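Aromatic-L-amino-acid decarboxylase (PDB 6EEW) catalyses the pyridoxal-phosphate-dependent decarboxylation of L-tryptophan to tryptamine and of 5-hydroxy-L-tryptophan to serotonin, working as a homodimer. Local coordinates at residues N165-S170 with D326-W331; V195-D200 with N219-P224; G281-V286 with R309-S314. All blocks are in the same frame, centred on the assembly; numbering follows the deposited sequence.

Interaction 1 of 3, residues N165-S170 with D326-W331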
ATOM      1  N   ASN A 165      -3.864  -2.169   2.621  1.00 56.79           N
ATOM      2  CA  ASN A 165      -3.905  -2.177   1.163  1.00 56.68           C
ATOM      3  C   ASN A 165      -4.276  -3.547   0.613  1.00 53.40           C
ATOM      4  O   ASN A 165      -5.037  -3.645  -0.354  1.00 46.05           O
ATOM      5  CB  ASN A 165      -2.538  -1.773   0.603  1.00 60.44           C
ATOM      6  CG  ASN A 165      -2.242  -0.295   0.778  1.00 65.92           C
ATOM      7  OD1 ASN A 165      -3.076   0.553   0.492  1.00 66.40           O
ATOM      8  ND2 ASN A 165      -1.060   0.011   1.283  1.00 72.91           N
ATOM      9  N   THR A 166      -3.734  -4.614   1.196  1.00 47.40           N
ATOM     10  CA  THR A 166      -3.766  -5.917   0.555  1.00 42.22           C
ATOM     11  C   THR A 166      -4.126  -6.974   1.583  1.00 49.50           C
ATOM     12  O   THR A 166      -4.134  -6.731   2.794  1.00 50.50           O
ATOM     13  CB  THR A 166      -2.422  -6.291  -0.087  1.00 47.55           C
ATOM     14  OG1 THR A 166      -1.442  -6.506   0.938  1.00 50.51           O
ATOM     15  CG2 THR A 166      -1.929  -5.189  -1.008  1.00 48.14           C
ATOM     16  N   THR A 167      -4.449  -8.162   1.081  1.00 46.41           N
ATOM     17  CA  THR A 167      -4.571  -9.299   1.980  1.00 48.30           C
ATOM     18  C   THR A 167      -3.202  -9.756   2.452  1.00 51.75           C
ATOM     19  O   THR A 167      -3.029 -10.126   3.618  1.00 55.16           O
ATOM     20  CB  THR A 167      -5.321 -10.434   1.287  1.00 42.54           C
ATOM     21  OG1 THR A 167      -6.636  -9.972   0.975  1.00 38.86           O
ATOM     22  CG2 THR A 167      -5.433 -11.647   2.206  1.00 42.66           C
ATOM     23  N   SER A 168      -2.214  -9.741   1.557  1.00 52.76           N
ATOM     24  CA  SER A 168      -0.894 -10.232   1.924  1.00 57.24           C
ATOM     25  C   SER A 168      -0.351  -9.491   3.138  1.00 56.16           C
ATOM     26  O   SER A 168       0.161 -10.119   4.070  1.00 57.45           O
ATOM     27  CB  SER A 168       0.061 -10.141   0.735  1.00 56.29           C
ATOM     28  OG  SER A 168      -0.199 -11.200  -0.180  1.00 55.83           O
ATOM     29  N   GLU A 169      -0.500  -8.163   3.182  1.00 48.71           N
ATOM     30  CA  GLU A 169       0.058  -7.445   4.322  1.00 52.81           C
ATOM     31  C   GLU A 169      -0.822  -7.556   5.565  1.00 53.12           C
ATOM     32  O   GLU A 169      -0.307  -7.513   6.685  1.00 55.34           O
ATOM     33  CB  GLU A 169       0.339  -5.975   3.957  1.00 50.80           C
ATOM     34  CG  GLU A 169      -0.832  -5.139   3.450  1.00 62.80           C
ATOM     35  CD  GLU A 169      -0.435  -3.661   3.204  1.00 63.38           C
ATOM     36  OE1 GLU A 169       0.777  -3.375   3.106  1.00 60.96           O
ATOM     37  OE2 GLU A 169      -1.333  -2.787   3.125  1.00 62.69           O
ATOM     38  N   SER A 170      -2.128  -7.749   5.414  1.00 57.35           N
ATOM     39  CA  SER A 170      -2.956  -8.021   6.588  1.00 53.22           C
ATOM     40  C   SER A 170      -2.569  -9.344   7.230  1.00 43.51           C
ATOM     41  O   SER A 170      -2.390  -9.432   8.456  1.00 47.25           O
ATOM     42  CB  SER A 170      -4.420  -8.000   6.202  1.00 54.58           C
ATOM     43  OG  SER A 170      -4.731  -6.720   5.713  1.00 55.76           O
ATOM     44  N   ASP A 326      -6.700   0.375  -3.930  1.00 52.22           N
ATOM     45  CA  ASP A 326      -6.607  -0.741  -2.998  1.00 49.93           C
ATOM     46  C   ASP A 326      -7.614  -0.523  -1.903  1.00 46.82           C
ATOM     47  O   ASP A 326      -7.991   0.618  -1.619  1.00 46.98           O
ATOM     48  CB  ASP A 326      -5.220  -0.855  -2.349  1.00 54.85           C
ATOM     49  CG  ASP A 326      -4.139  -1.241  -3.322  1.00 64.94           C
ATOM     50  OD1 ASP A 326      -4.342  -2.238  -4.049  1.00 70.91           O
ATOM     51  OD2 ASP A 326      -3.083  -0.557  -3.345  1.00 65.97           O
ATOM     52  N   CYS A 327      -8.037  -1.621  -1.273  1.00 45.85           N
ATOM     53  CA  CYS A 327      -8.889  -1.538  -0.097  1.00 41.85           C
ATOM     54  C   CYS A 327      -9.052  -2.915   0.532  1.00 46.70           C
ATOM     55  O   CYS A 327      -9.750  -3.769  -0.023  1.00 54.51           O
ATOM     56  CB  CYS A 327     -10.250  -0.947  -0.463  1.00 47.36           C
ATOM     57  SG  CYS A 327     -11.278  -0.513   0.951  1.00 47.94           S
ATOM     58  N   THR A 328      -8.402  -3.145   1.675  1.00 31.86           N
ATOM     59  CA  THR A 328      -8.563  -4.367   2.450  1.00 37.12           C
ATOM     60  C   THR A 328      -8.878  -4.009   3.897  1.00 42.60           C
ATOM     61  O   THR A 328      -8.258  -3.108   4.455  1.00 47.05           O
ATOM     62  CB  THR A 328      -7.313  -5.214   2.347  1.00 35.39           C
ATOM     63  OG1 THR A 328      -7.271  -5.764   1.030  1.00 36.76           O
ATOM     64  CG2 THR A 328      -7.318  -6.314   3.375  1.00 45.89           C
ATOM     65  N   CYS A 329      -9.881  -4.653   4.480  1.00 36.72           N
ATOM     66  CA  CYS A 329     -10.263  -4.413   5.862  1.00 40.08           C
ATOM     67  C   CYS A 329      -9.762  -5.548   6.728  1.00 44.36           C
ATOM     68  O   CYS A 329      -9.909  -6.724   6.367  1.00 46.18           O
ATOM     69  CB  CYS A 329     -11.779  -4.293   6.015  1.00 44.64           C
ATOM     70  SG  CYS A 329     -12.512  -2.992   5.056  1.00 50.59           S
ATOM     71  N   LEU A 330      -9.200  -5.190   7.880  1.00 43.97           N
ATOM     72  CA  LEU A 330      -8.657  -6.149   8.828  1.00 41.64           C
ATOM     73  C   LEU A 330      -9.216  -5.821  10.198  1.00 43.44           C
ATOM     74  O   LEU A 330      -9.186  -4.659  10.621  1.00 35.13           O
ATOM     75  CB  LEU A 330      -7.141  -6.096   8.867  1.00 44.77           C
ATOM     76  CG  LEU A 330      -6.414  -6.875   9.961  1.00 42.94           C
ATOM     77  CD1 LEU A 330      -6.473  -8.374   9.689  1.00 33.76           C
ATOM     78  CD2 LEU A 330      -4.983  -6.378  10.041  1.00 46.08           C
ATOM     79  N   TRP A 331      -9.831  -6.809  10.829  1.00 42.48           N
ATOM     80  CA  TRP A 331     -10.277  -6.711  12.202  1.00 40.39           C
ATOM     81  C   TRP A 331      -9.456  -7.641  13.085  1.00 37.79           C
ATOM     82  O   TRP A 331      -9.100  -8.761  12.684  1.00 39.85           O
ATOM     83  CB  TRP A 331     -11.754  -7.064  12.330  1.00 46.38           C
ATOM     84  CG  TRP A 331     -12.724  -6.117  11.699  1.00 41.02           C
ATOM     85  CD1 TRP A 331     -13.380  -5.073  12.297  1.00 45.92           C
ATOM     86  CD2 TRP A 331     -13.197  -6.171  10.356  1.00 39.29           C
ATOM     87  NE1 TRP A 331     -14.240  -4.476  11.394  1.00 40.42           N
ATOM     88  CE2 TRP A 331     -14.140  -5.134  10.197  1.00 36.37           C
ATOM     89  CE3 TRP A 331     -12.914  -7.001   9.270  1.00 36.46           C
ATOM     90  CZ2 TRP A 331     -14.783  -4.899   8.997  1.00 36.02           C
ATOM     91  CZ3 TRP A 331     -13.543  -6.759   8.076  1.00 42.69           C
ATOM     92  CH2 TRP A 331     -14.469  -5.711   7.944  1.00 42.76           C
TER

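Interaction 2 of 3, residues V195-D200 with N219-P224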
ATOM      1  N   VAL A 195       5.199 -23.251  14.146  1.00 51.34           N
ATOM      2  CA  VAL A 195       4.634 -23.871  12.953  1.00 52.56           C
ATOM      3  C   VAL A 195       3.403 -23.095  12.518  1.00 57.50           C
ATOM      4  O   VAL A 195       2.560 -22.725  13.346  1.00 59.71           O
ATOM      5  CB  VAL A 195       4.282 -25.349  13.197  1.00 57.31           C
ATOM      6  CG1 VAL A 195       3.687 -25.971  11.930  1.00 57.65           C
ATOM      7  CG2 VAL A 195       5.518 -26.095  13.636  1.00 52.82           C
ATOM      8  N   CYS A 196       3.298 -22.854  11.216  1.00 56.05           N
ATOM      9  CA  CYS A 196       2.147 -22.198  10.621  1.00 53.07           C
ATOM     10  C   CYS A 196       1.420 -23.203   9.744  1.00 58.66           C
ATOM     11  O   CYS A 196       2.059 -24.046   9.104  1.00 61.76           O
ATOM     12  CB  CYS A 196       2.554 -20.990   9.772  1.00 56.55           C
ATOM     13  SG  CYS A 196       3.311 -19.622  10.670  1.00 61.51           S
ATOM     14  N   TYR A 197       0.087 -23.104   9.710  1.00 56.29           N
ATOM     15  CA  TYR A 197      -0.768 -24.040   8.994  1.00 54.83           C
ATOM     16  C   TYR A 197      -1.641 -23.286   7.996  1.00 52.34           C
ATOM     17  O   TYR A 197      -2.167 -22.209   8.305  1.00 47.18           O
ATOM     18  CB  TYR A 197      -1.649 -24.840   9.970  1.00 51.49           C
ATOM     19  CG  TYR A 197      -0.889 -25.536  11.090  1.00 55.04           C
ATOM     20  CD1 TYR A 197      -0.634 -24.891  12.292  1.00 54.60           C
ATOM     21  CD2 TYR A 197      -0.449 -26.843  10.948  1.00 58.51           C
ATOM     22  CE1 TYR A 197       0.056 -25.530  13.317  1.00 57.01           C
ATOM     23  CE2 TYR A 197       0.238 -27.494  11.970  1.00 56.62           C
ATOM     24  CZ  TYR A 197       0.486 -26.832  13.151  1.00 56.03           C
ATOM     25  OH  TYR A 197       1.170 -27.474  14.159  1.00 58.32           O
ATOM     26  N   GLY A 198      -1.752 -23.823   6.784  1.00 52.79           N
ATOM     27  CA  GLY A 198      -2.667 -23.273   5.793  1.00 44.87           C
ATOM     28  C   GLY A 198      -3.156 -24.351   4.849  1.00 55.34           C
ATOM     29  O   GLY A 198      -2.469 -25.346   4.614  1.00 55.30           O
ATOM     30  N   SER A 199      -4.337 -24.137   4.271  1.00 45.17           N
ATOM     31  CA  SER A 199      -4.849 -25.077   3.282  1.00 48.34           C
ATOM     32  C   SER A 199      -3.923 -25.174   2.072  1.00 50.23           C
ATOM     33  O   SER A 199      -3.321 -24.188   1.642  1.00 51.44           O
ATOM     34  CB  SER A 199      -6.240 -24.655   2.811  1.00 55.23           C
ATOM     35  OG  SER A 199      -6.565 -25.332   1.605  1.00 57.95           O
ATOM     36  N   ASP A 200      -3.849 -26.377   1.488  1.00 47.53           N
ATOM     37  CA  ASP A 200      -3.145 -26.541   0.221  1.00 50.63           C
ATOM     38  C   ASP A 200      -3.838 -25.826  -0.928  1.00 51.67           C
ATOM     39  O   ASP A 200      -3.284 -25.775  -2.032  1.00 58.30           O
ATOM     40  CB  ASP A 200      -2.967 -28.030  -0.105  1.00 49.60           C
ATOM     41  CG  ASP A 200      -4.294 -28.748  -0.347  1.00 56.47           C
ATOM     42  OD1 ASP A 200      -5.345 -28.068  -0.390  1.00 54.25           O
ATOM     43  OD2 ASP A 200      -4.288 -29.990  -0.481  1.00 55.03           O
ATOM     44  N   ASN A 219       8.709 -25.264   8.713  1.00 62.71           N
ATOM     45  CA  ASN A 219       7.633 -25.059   9.670  1.00 60.02           C
ATOM     46  C   ASN A 219       6.408 -24.401   9.039  1.00 59.93           C
ATOM     47  O   ASN A 219       5.521 -23.928   9.763  1.00 53.20           O
ATOM     48  CB  ASN A 219       8.128 -24.234  10.859  1.00 64.14           C
ATOM     49  CG  ASN A 219       9.158 -24.975  11.688  1.00 64.19           C
ATOM     50  OD1 ASN A 219       9.434 -26.148  11.451  1.00 67.73           O
ATOM     51  ND2 ASN A 219       9.700 -24.301  12.695  1.00 60.55           N
ATOM     52  N   ILE A 220       6.348 -24.366   7.711  1.00 62.59           N
ATOM     53  CA  ILE A 220       5.196 -23.889   6.955  1.00 58.84           C
ATOM     54  C   ILE A 220       4.502 -25.125   6.402  1.00 63.42           C
ATOM     55  O   ILE A 220       5.066 -25.812   5.545  1.00 65.35           O
ATOM     56  CB  ILE A 220       5.621 -22.946   5.823  1.00 58.64           C
ATOM     57  CG1 ILE A 220       6.385 -21.738   6.374  1.00 60.96           C
ATOM     58  CG2 ILE A 220       4.414 -22.486   5.027  1.00 48.96           C
ATOM     59  CD1 ILE A 220       6.915 -20.791   5.294  1.00 56.81           C
ATOM     60  N   ARG A 221       3.304 -25.442   6.909  1.00 63.06           N
ATOM     61  CA  ARG A 221       2.627 -26.706   6.626  1.00 59.20           C
ATOM     62  C   ARG A 221       1.314 -26.475   5.882  1.00 61.97           C
ATOM     63  O   ARG A 221       0.430 -25.758   6.373  1.00 61.42           O
ATOM     64  CB  ARG A 221       2.412 -27.488   7.922  1.00 57.13           C
ATOM     65  CG  ARG A 221       3.722 -27.688   8.701  1.00 64.75           C
ATOM     66  CD  ARG A 221       3.605 -28.795   9.734  1.00 68.84           C
ATOM     67  NE  ARG A 221       3.325 -30.075   9.098  1.00 70.30           N
ATOM     68  CZ  ARG A 221       2.814 -31.123   9.734  1.00 77.91           C
ATOM     69  NH1 ARG A 221       2.527 -31.037  11.024  1.00 84.07           N
ATOM     70  NH2 ARG A 221       2.586 -32.258   9.080  1.00 74.88           N
ATOM     71  N   LEU A 222       1.193 -27.088   4.700  1.00 58.66           N
ATOM     72  CA  LEU A 222      -0.037 -27.064   3.915  1.00 53.74           C
ATOM     73  C   LEU A 222      -0.886 -28.302   4.218  1.00 51.97           C
ATOM     74  O   LEU A 222      -0.451 -29.439   3.998  1.00 53.34           O
ATOM     75  CB  LEU A 222       0.283 -27.003   2.422  1.00 49.58           C
ATOM     76  CG  LEU A 222       1.039 -25.832   1.788  1.00 48.62           C
ATOM     77  CD1 LEU A 222       1.087 -26.079   0.283  1.00 49.07           C
ATOM     78  CD2 LEU A 222       0.397 -24.492   2.099  1.00 47.08           C
ATOM     79  N   ILE A 223      -2.108 -28.079   4.683  1.00 53.82           N
ATOM     80  CA  ILE A 223      -3.042 -29.143   5.035  1.00 58.83           C
ATOM     81  C   ILE A 223      -3.632 -29.737   3.760  1.00 59.31           C
ATOM     82  O   ILE A 223      -4.324 -29.038   3.005  1.00 59.61           O
ATOM     83  CB  ILE A 223      -4.137 -28.622   5.970  1.00 53.78           C
ATOM     84  CG1 ILE A 223      -3.507 -27.894   7.148  1.00 49.53           C
ATOM     85  CG2 ILE A 223      -4.951 -29.777   6.495  1.00 59.03           C
ATOM     86  CD1 ILE A 223      -4.464 -26.962   7.842  1.00 51.58           C
ATOM     87  N   PRO A 224      -3.388 -31.009   3.486  1.00 58.72           N
ATOM     88  CA  PRO A 224      -3.958 -31.629   2.284  1.00 64.00           C
ATOM     89  C   PRO A 224      -5.481 -31.659   2.322  1.00 62.38           C
ATOM     90  O   PRO A 224      -6.095 -31.900   3.363  1.00 61.72           O
ATOM     91  CB  PRO A 224      -3.374 -33.048   2.307  1.00 66.37           C
ATOM     92  CG  PRO A 224      -2.927 -33.259   3.737  1.00 60.01           C
ATOM     93  CD  PRO A 224      -2.480 -31.916   4.208  1.00 58.59           C
TER

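Interaction 3 of 3, residues G281-V286 with R309-S314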
ATOM      1  N   GLY A 281      -4.028 -23.052  21.378  1.00 59.34           N
ATOM      2  CA  GLY A 281      -3.372 -21.758  21.464  1.00 49.93           C
ATOM      3  C   GLY A 281      -2.875 -21.222  20.144  1.00 53.28           C
ATOM      4  O   GLY A 281      -1.934 -20.427  20.117  1.00 61.28           O
ATOM      5  N   ILE A 282      -3.483 -21.647  19.050  1.00 56.35           N
ATOM      6  CA  ILE A 282      -3.118 -21.215  17.709  1.00 45.73           C
ATOM      7  C   ILE A 282      -3.890 -19.953  17.369  1.00 50.96           C
ATOM      8  O   ILE A 282      -5.115 -19.902  17.533  1.00 62.25           O
ATOM      9  CB  ILE A 282      -3.415 -22.325  16.689  1.00 49.04           C
ATOM     10  CG1 ILE A 282      -2.629 -23.592  17.051  1.00 49.43           C
ATOM     11  CG2 ILE A 282      -3.165 -21.830  15.269  1.00 54.28           C
ATOM     12  CD1 ILE A 282      -3.119 -24.852  16.369  1.00 48.85           C
ATOM     13  N   TRP A 283      -3.188 -18.942  16.872  1.00 43.52           N
ATOM     14  CA  TRP A 283      -3.854 -17.759  16.346  1.00 45.96           C
ATOM     15  C   TRP A 283      -4.527 -18.118  15.036  1.00 46.38           C
ATOM     16  O   TRP A 283      -3.863 -18.553  14.094  1.00 51.77           O
ATOM     17  CB  TRP A 283      -2.856 -16.638  16.110  1.00 45.65           C
ATOM     18  CG  TRP A 283      -3.469 -15.399  15.565  1.00 44.93           C
ATOM     19  CD1 TRP A 283      -4.233 -15.280  14.433  1.00 46.10           C
ATOM     20  CD2 TRP A 283      -3.285 -14.072  16.058  1.00 50.37           C
ATOM     21  NE1 TRP A 283      -4.576 -13.968  14.229  1.00 48.80           N
ATOM     22  CE2 TRP A 283      -3.997 -13.205  15.208  1.00 48.33           C
ATOM     23  CE3 TRP A 283      -2.600 -13.533  17.150  1.00 49.39           C
ATOM     24  CZ2 TRP A 283      -4.058 -11.841  15.424  1.00 45.20           C
ATOM     25  CZ3 TRP A 283      -2.660 -12.179  17.359  1.00 43.14           C
ATOM     26  CH2 TRP A 283      -3.379 -11.347  16.504  1.00 40.35           C
ATOM     27  N   ILE A 284      -5.831 -17.927  14.954  1.00 45.59           N
ATOM     28  CA  ILE A 284      -6.562 -18.219  13.731  1.00 46.71           C
ATOM     29  C   ILE A 284      -6.965 -16.916  13.061  1.00 43.53           C
ATOM     30  O   ILE A 284      -7.603 -16.043  13.674  1.00 45.52           O
ATOM     31  CB  ILE A 284      -7.773 -19.132  13.989  1.00 49.23           C
ATOM     32  CG1 ILE A 284      -8.494 -19.416  12.667  1.00 50.37           C
ATOM     33  CG2 ILE A 284      -8.681 -18.559  15.080  1.00 49.38           C
ATOM     34  CD1 ILE A 284      -9.561 -20.474  12.791  1.00 50.22           C
ATOM     35  N   HIS A 285      -6.583 -16.789  11.796  1.00 40.49           N
ATOM     36  CA  HIS A 285      -6.942 -15.649  10.977  1.00 51.36           C
ATOM     37  C   HIS A 285      -7.798 -16.161   9.838  1.00 58.64           C
ATOM     38  O   HIS A 285      -7.445 -17.153   9.188  1.00 64.58           O
ATOM     39  CB  HIS A 285      -5.707 -14.917  10.424  1.00 41.92           C
ATOM     40  CG  HIS A 285      -6.050 -13.867   9.418  1.00 38.24           C
ATOM     41  ND1 HIS A 285      -6.349 -12.568   9.767  1.00 38.92           N
ATOM     42  CD2 HIS A 285      -6.209 -13.941   8.072  1.00 37.88           C
ATOM     43  CE1 HIS A 285      -6.661 -11.881   8.678  1.00 39.27           C
ATOM     44  NE2 HIS A 285      -6.579 -12.691   7.637  1.00 37.36           N
ATOM     45  N   VAL A 286      -8.917 -15.494   9.604  1.00 55.98           N
ATOM     46  CA  VAL A 286      -9.817 -15.846   8.521  1.00 49.74           C
ATOM     47  C   VAL A 286      -9.551 -14.882   7.375  1.00 49.27           C
ATOM     48  O   VAL A 286      -9.785 -13.668   7.491  1.00 40.59           O
ATOM     49  CB  VAL A 286     -11.279 -15.826   8.973  1.00 45.74           C
ATOM     50  CG1 VAL A 286     -12.188 -16.022   7.790  1.00 43.70           C
ATOM     51  CG2 VAL A 286     -11.495 -16.938  10.004  1.00 43.51           C
ATOM     52  N   ARG A 309     -14.727 -16.871  18.257  1.00 53.36           N
ATOM     53  CA  ARG A 309     -13.536 -17.562  18.735  1.00 55.71           C
ATOM     54  C   ARG A 309     -12.291 -17.201  17.939  1.00 56.97           C
ATOM     55  O   ARG A 309     -11.187 -17.629  18.305  1.00 58.53           O
ATOM     56  CB  ARG A 309     -13.728 -19.077  18.669  1.00 56.70           C
ATOM     57  CG  ARG A 309     -14.731 -19.637  19.642  1.00 62.17           C
ATOM     58  CD  ARG A 309     -14.762 -21.161  19.557  1.00 64.47           C
ATOM     59  NE  ARG A 309     -15.307 -21.622  18.282  1.00 61.75           N
ATOM     60  CZ  ARG A 309     -16.606 -21.767  18.037  1.00 60.20           C
ATOM     61  NH1 ARG A 309     -17.496 -21.470  18.977  1.00 61.58           N
ATOM     62  NH2 ARG A 309     -17.024 -22.195  16.850  1.00 53.67           N
ATOM     63  N   VAL A 310     -12.443 -16.438  16.882  1.00 47.99           N
ATOM     64  CA  VAL A 310     -11.403 -16.222  15.892  1.00 51.21           C
ATOM     65  C   VAL A 310     -10.521 -15.046  16.289  1.00 49.24           C
ATOM     66  O   VAL A 310     -10.949 -14.098  16.958  1.00 47.01           O
ATOM     67  CB  VAL A 310     -12.037 -16.026  14.503  1.00 48.97           C
ATOM     68  CG1 VAL A 310     -11.102 -15.236  13.612  1.00 47.47           C
ATOM     69  CG2 VAL A 310     -12.286 -17.387  13.892  1.00 40.17           C
ATOM     70  N   ASP A 311      -9.259 -15.117  15.877  1.00 47.35           N
ATOM     71  CA  ASP A 311      -8.322 -14.076  16.267  1.00 45.53           C
ATOM     72  C   ASP A 311      -8.369 -12.886  15.323  1.00 49.65           C
ATOM     73  O   ASP A 311      -8.463 -11.742  15.775  1.00 49.20           O
ATOM     74  CB  ASP A 311      -6.913 -14.643  16.306  1.00 52.21           C
ATOM     75  CG  ASP A 311      -6.761 -15.699  17.345  1.00 56.77           C
ATOM     76  OD1 ASP A 311      -6.823 -15.370  18.551  1.00 57.09           O
ATOM     77  OD2 ASP A 311      -6.588 -16.865  16.945  1.00 63.98           O
ATOM     78  N   SER A 312      -8.401 -13.122  14.015  1.00 51.52           N
ATOM     79  CA  SER A 312      -8.474 -11.970  13.126  1.00 43.67           C
ATOM     80  C   SER A 312      -9.258 -12.336  11.883  1.00 43.80           C
ATOM     81  O   SER A 312      -9.455 -13.515  11.573  1.00 39.98           O
ATOM     82  CB  SER A 312      -7.080 -11.425  12.757  1.00 39.09           C
ATOM     83  OG  SER A 312      -6.144 -12.436  12.367  1.00 36.81           O
ATOM     84  N   LEU A 313      -9.738 -11.298  11.194  1.00 41.20           N
ATOM     85  CA  LEU A 313     -10.528 -11.485   9.985  1.00 41.09           C
ATOM     86  C   LEU A 313     -10.183 -10.405   8.974  1.00 46.69           C
ATOM     87  O   LEU A 313      -9.934  -9.256   9.347  1.00 50.74           O
ATOM     88  CB  LEU A 313     -12.034 -11.462  10.298  1.00 44.07           C
ATOM     89  CG  LEU A 313     -12.955 -11.189   9.111  1.00 45.27           C
ATOM     90  CD1 LEU A 313     -13.057 -12.430   8.225  1.00 41.15           C
ATOM     91  CD2 LEU A 313     -14.319 -10.756   9.619  1.00 40.54           C
ATOM     92  N   SER A 314     -10.139 -10.773   7.694  1.00 42.48           N
ATOM     93  CA  SER A 314      -9.924  -9.775   6.656  1.00 42.35           C
ATOM     94  C   SER A 314     -10.853 -10.009   5.467  1.00 43.61           C
ATOM     95  O   SER A 314     -11.251 -11.139   5.161  1.00 39.28           O
ATOM     96  CB  SER A 314      -8.447  -9.743   6.210  1.00 46.46           C
ATOM     97  OG  SER A 314      -8.029 -10.960   5.616  1.00 50.90           O
TER

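Interaction 1 of 3, residues N165-S170 with D326-W331
Asn165 and Asp326 start the contact with their CA atoms 5.2 Å apart, and further on the CA atoms of Ser170 and Leu330 stand at 6.4 Å, as the first turn of helix 167-186 passes the strand beginning at Thr328. Asp326 CB rests 3.4 Å from Asn165 O, the side-chain amide of Asn165 and the carboxylate of Asp326 being turned 59° from each other. Thr328 touches four residues of the other segment. Its OG1 stays beside the backbone N (chi1 -72°), which swings CG2 anti to that nitrogen and against Thr166 O at 3.3 Å and Ser170 OG. Thr328 OG1 is hydrogen-bonded to Ser316 OG, any bond to Asn165 O being weak and unsettled. Ser170 OG donates to Thr166 O over 3.0 Å, nearly in line with the carbonyl, while Thr166 OG1, as N-cap, receives Glu169 N at 2.9 Å. With an alanine in place of Ser170, Thr166 O would probably be left to the weak bond from that residue's backbone N, and a gap would open beside Thr328 CG2. Glu169 OE2 accepts Asn165 N through its anti lone pair. The helix start so fixed lends Thr167 N and Ser168 OG to the phosphate of the cofactor-bearing lysine at position 319. Strands 160-164 and 312-315 flank strand 328-332, helices 130-146 and 375-409 pack against Cys329, and Asn165 meets Asn165 of the second subunit.

Interaction 2 of 3, residues V195-D200 with N219-P224
Cys196 pairs with Ile220, Tyr197 with Arg221, Gly198 with Leu222 and Ser199 with Ile223 in parallel register, the two short strands running in one direction with 30° between them. Hydrogen bonds zigzag across the seam: Cys196 N to Asn219 O at 2.9 Å, Arg221 N to Cys196 O, Gly198 N to Arg221 O, and Ile223 N to Gly198 O at 2.8 Å. The last in the series is less regular, for Asp200 N reaches Ile223 O over 3.1 Å from 37° above the carbonyl plane. On one face of the sheet Val195 CG1 touches two side chains. With chi1 at 180° this methyl points away from the valine's own nitrogen and lies over the Tyr197 ring, toward the rim; it also meets Arg221 CD at 3.6 Å, the aliphatic part of the arginine passing at a slant. Ile223 CD1 closes on Tyr197 CB at 4.1 Å, beside helix 235-247. The other face carries Cys196, Ile220 and Leu222 against helix 206-212, which links the strands in a beta-alpha-beta crossover; Leu222 also touches His203, which binds L-tryptophan. Beyond the pairing, Asp200 OD2 sits 3.2 Å from Pro224 CA while its OD1 bonds to Thr225. Chemically, the backbone groups that face each other across the seam are paired, and the polar ends on the tyrosine face share one acid: Asp245 forms a salt bridge with Arg221 NH1 and a hydrogen bond with Tyr197 OH. That common anion probably steadies the tyrosine hydroxyl on strand 194-199 and the guanidinium on edge strand 220-223.

Interaction 3 of 3, residues G281-V286 with R309-S314
Ser312 OG is gripped from two directions. Trp283 NE1 donates to it over 2.9 Å, with the oxygen in the plane of the indole, and His285 ND1 is hydrogen-bonded to it at 2.6 Å, again at the ring edge. The serine can serve both because its OG is placed between its backbone N and carbonyl carbon (chi1 47°). The second imidazole nitrogen, His285 NE2, bonds to Ser314 OG at 3.0 Å, so two serines two positions apart, with Leu313 between them, hold the ring at both nitrogens and fix its rotation. Asp311 CB presses on a face of Trp283, a CH-pi contact 3.2 Å from the centroid of the five-membered ring, while its OD2 accepts Ile284 N in a bond modelled so short that its length is doubtful.

The backbone sets these groups in place. His285 pairs with Ser312 and Val286 with Leu313 in parallel register, through Val286 N to Ser312 O at 2.8 Å and Ser314 N to Val286 O. Strands 283-287 and 312-315, with helix 298-301 between them, form a beta-alpha-beta unit of the domain's large sheet. Ile284 O takes two donors in its carbonyl plane, Ser312 N and Asp311 N, which probably helps fix the path of the chain into strand 312-315. Opposite the histidine, Val286 CG1 meets Leu313 CD1 at 3.7 Å, and Val310 CG2 sits 4.0 Å from Ile284 CG2, next to helix 270-280. Helix 167-186 lies over the polar face, with Ala178 and Arg181 on Trp283, Ile171 on His285 and Thr174 on Ser312. The implication is a buried seam with two chemistries: one face ties indole, imidazole and hydroxyls into a continuous hydrogen-bonded chain, and the other is aliphatic, so polar ring atoms are satisfied without solvent.

All three contacts reach one seven-stranded mixed sheet, yet they differ with their place in it. Interactions 1 and 3 are buried and adjoin: strands 328-332 and 312-315 are neighbours, joined by Trp331 N to Leu313 O, and helix 167-186, one partner in interaction 1, also packs on interaction 3. Interaction 2, about 15 Å from interaction 3 between centres, reaches the sheet's far margin and is only partly buried. Interactions 2 and 3 each close a parallel beta-alpha-beta unit by backbone bonds, whereas interaction 1 sets a helix start on a strand, mostly by van der Waals contact, beside the cofactor and the subunit interface. Interaction 3 adds ring-to-serine bonds; interaction 2 has Arg221 paired outside the contact, with Asp245.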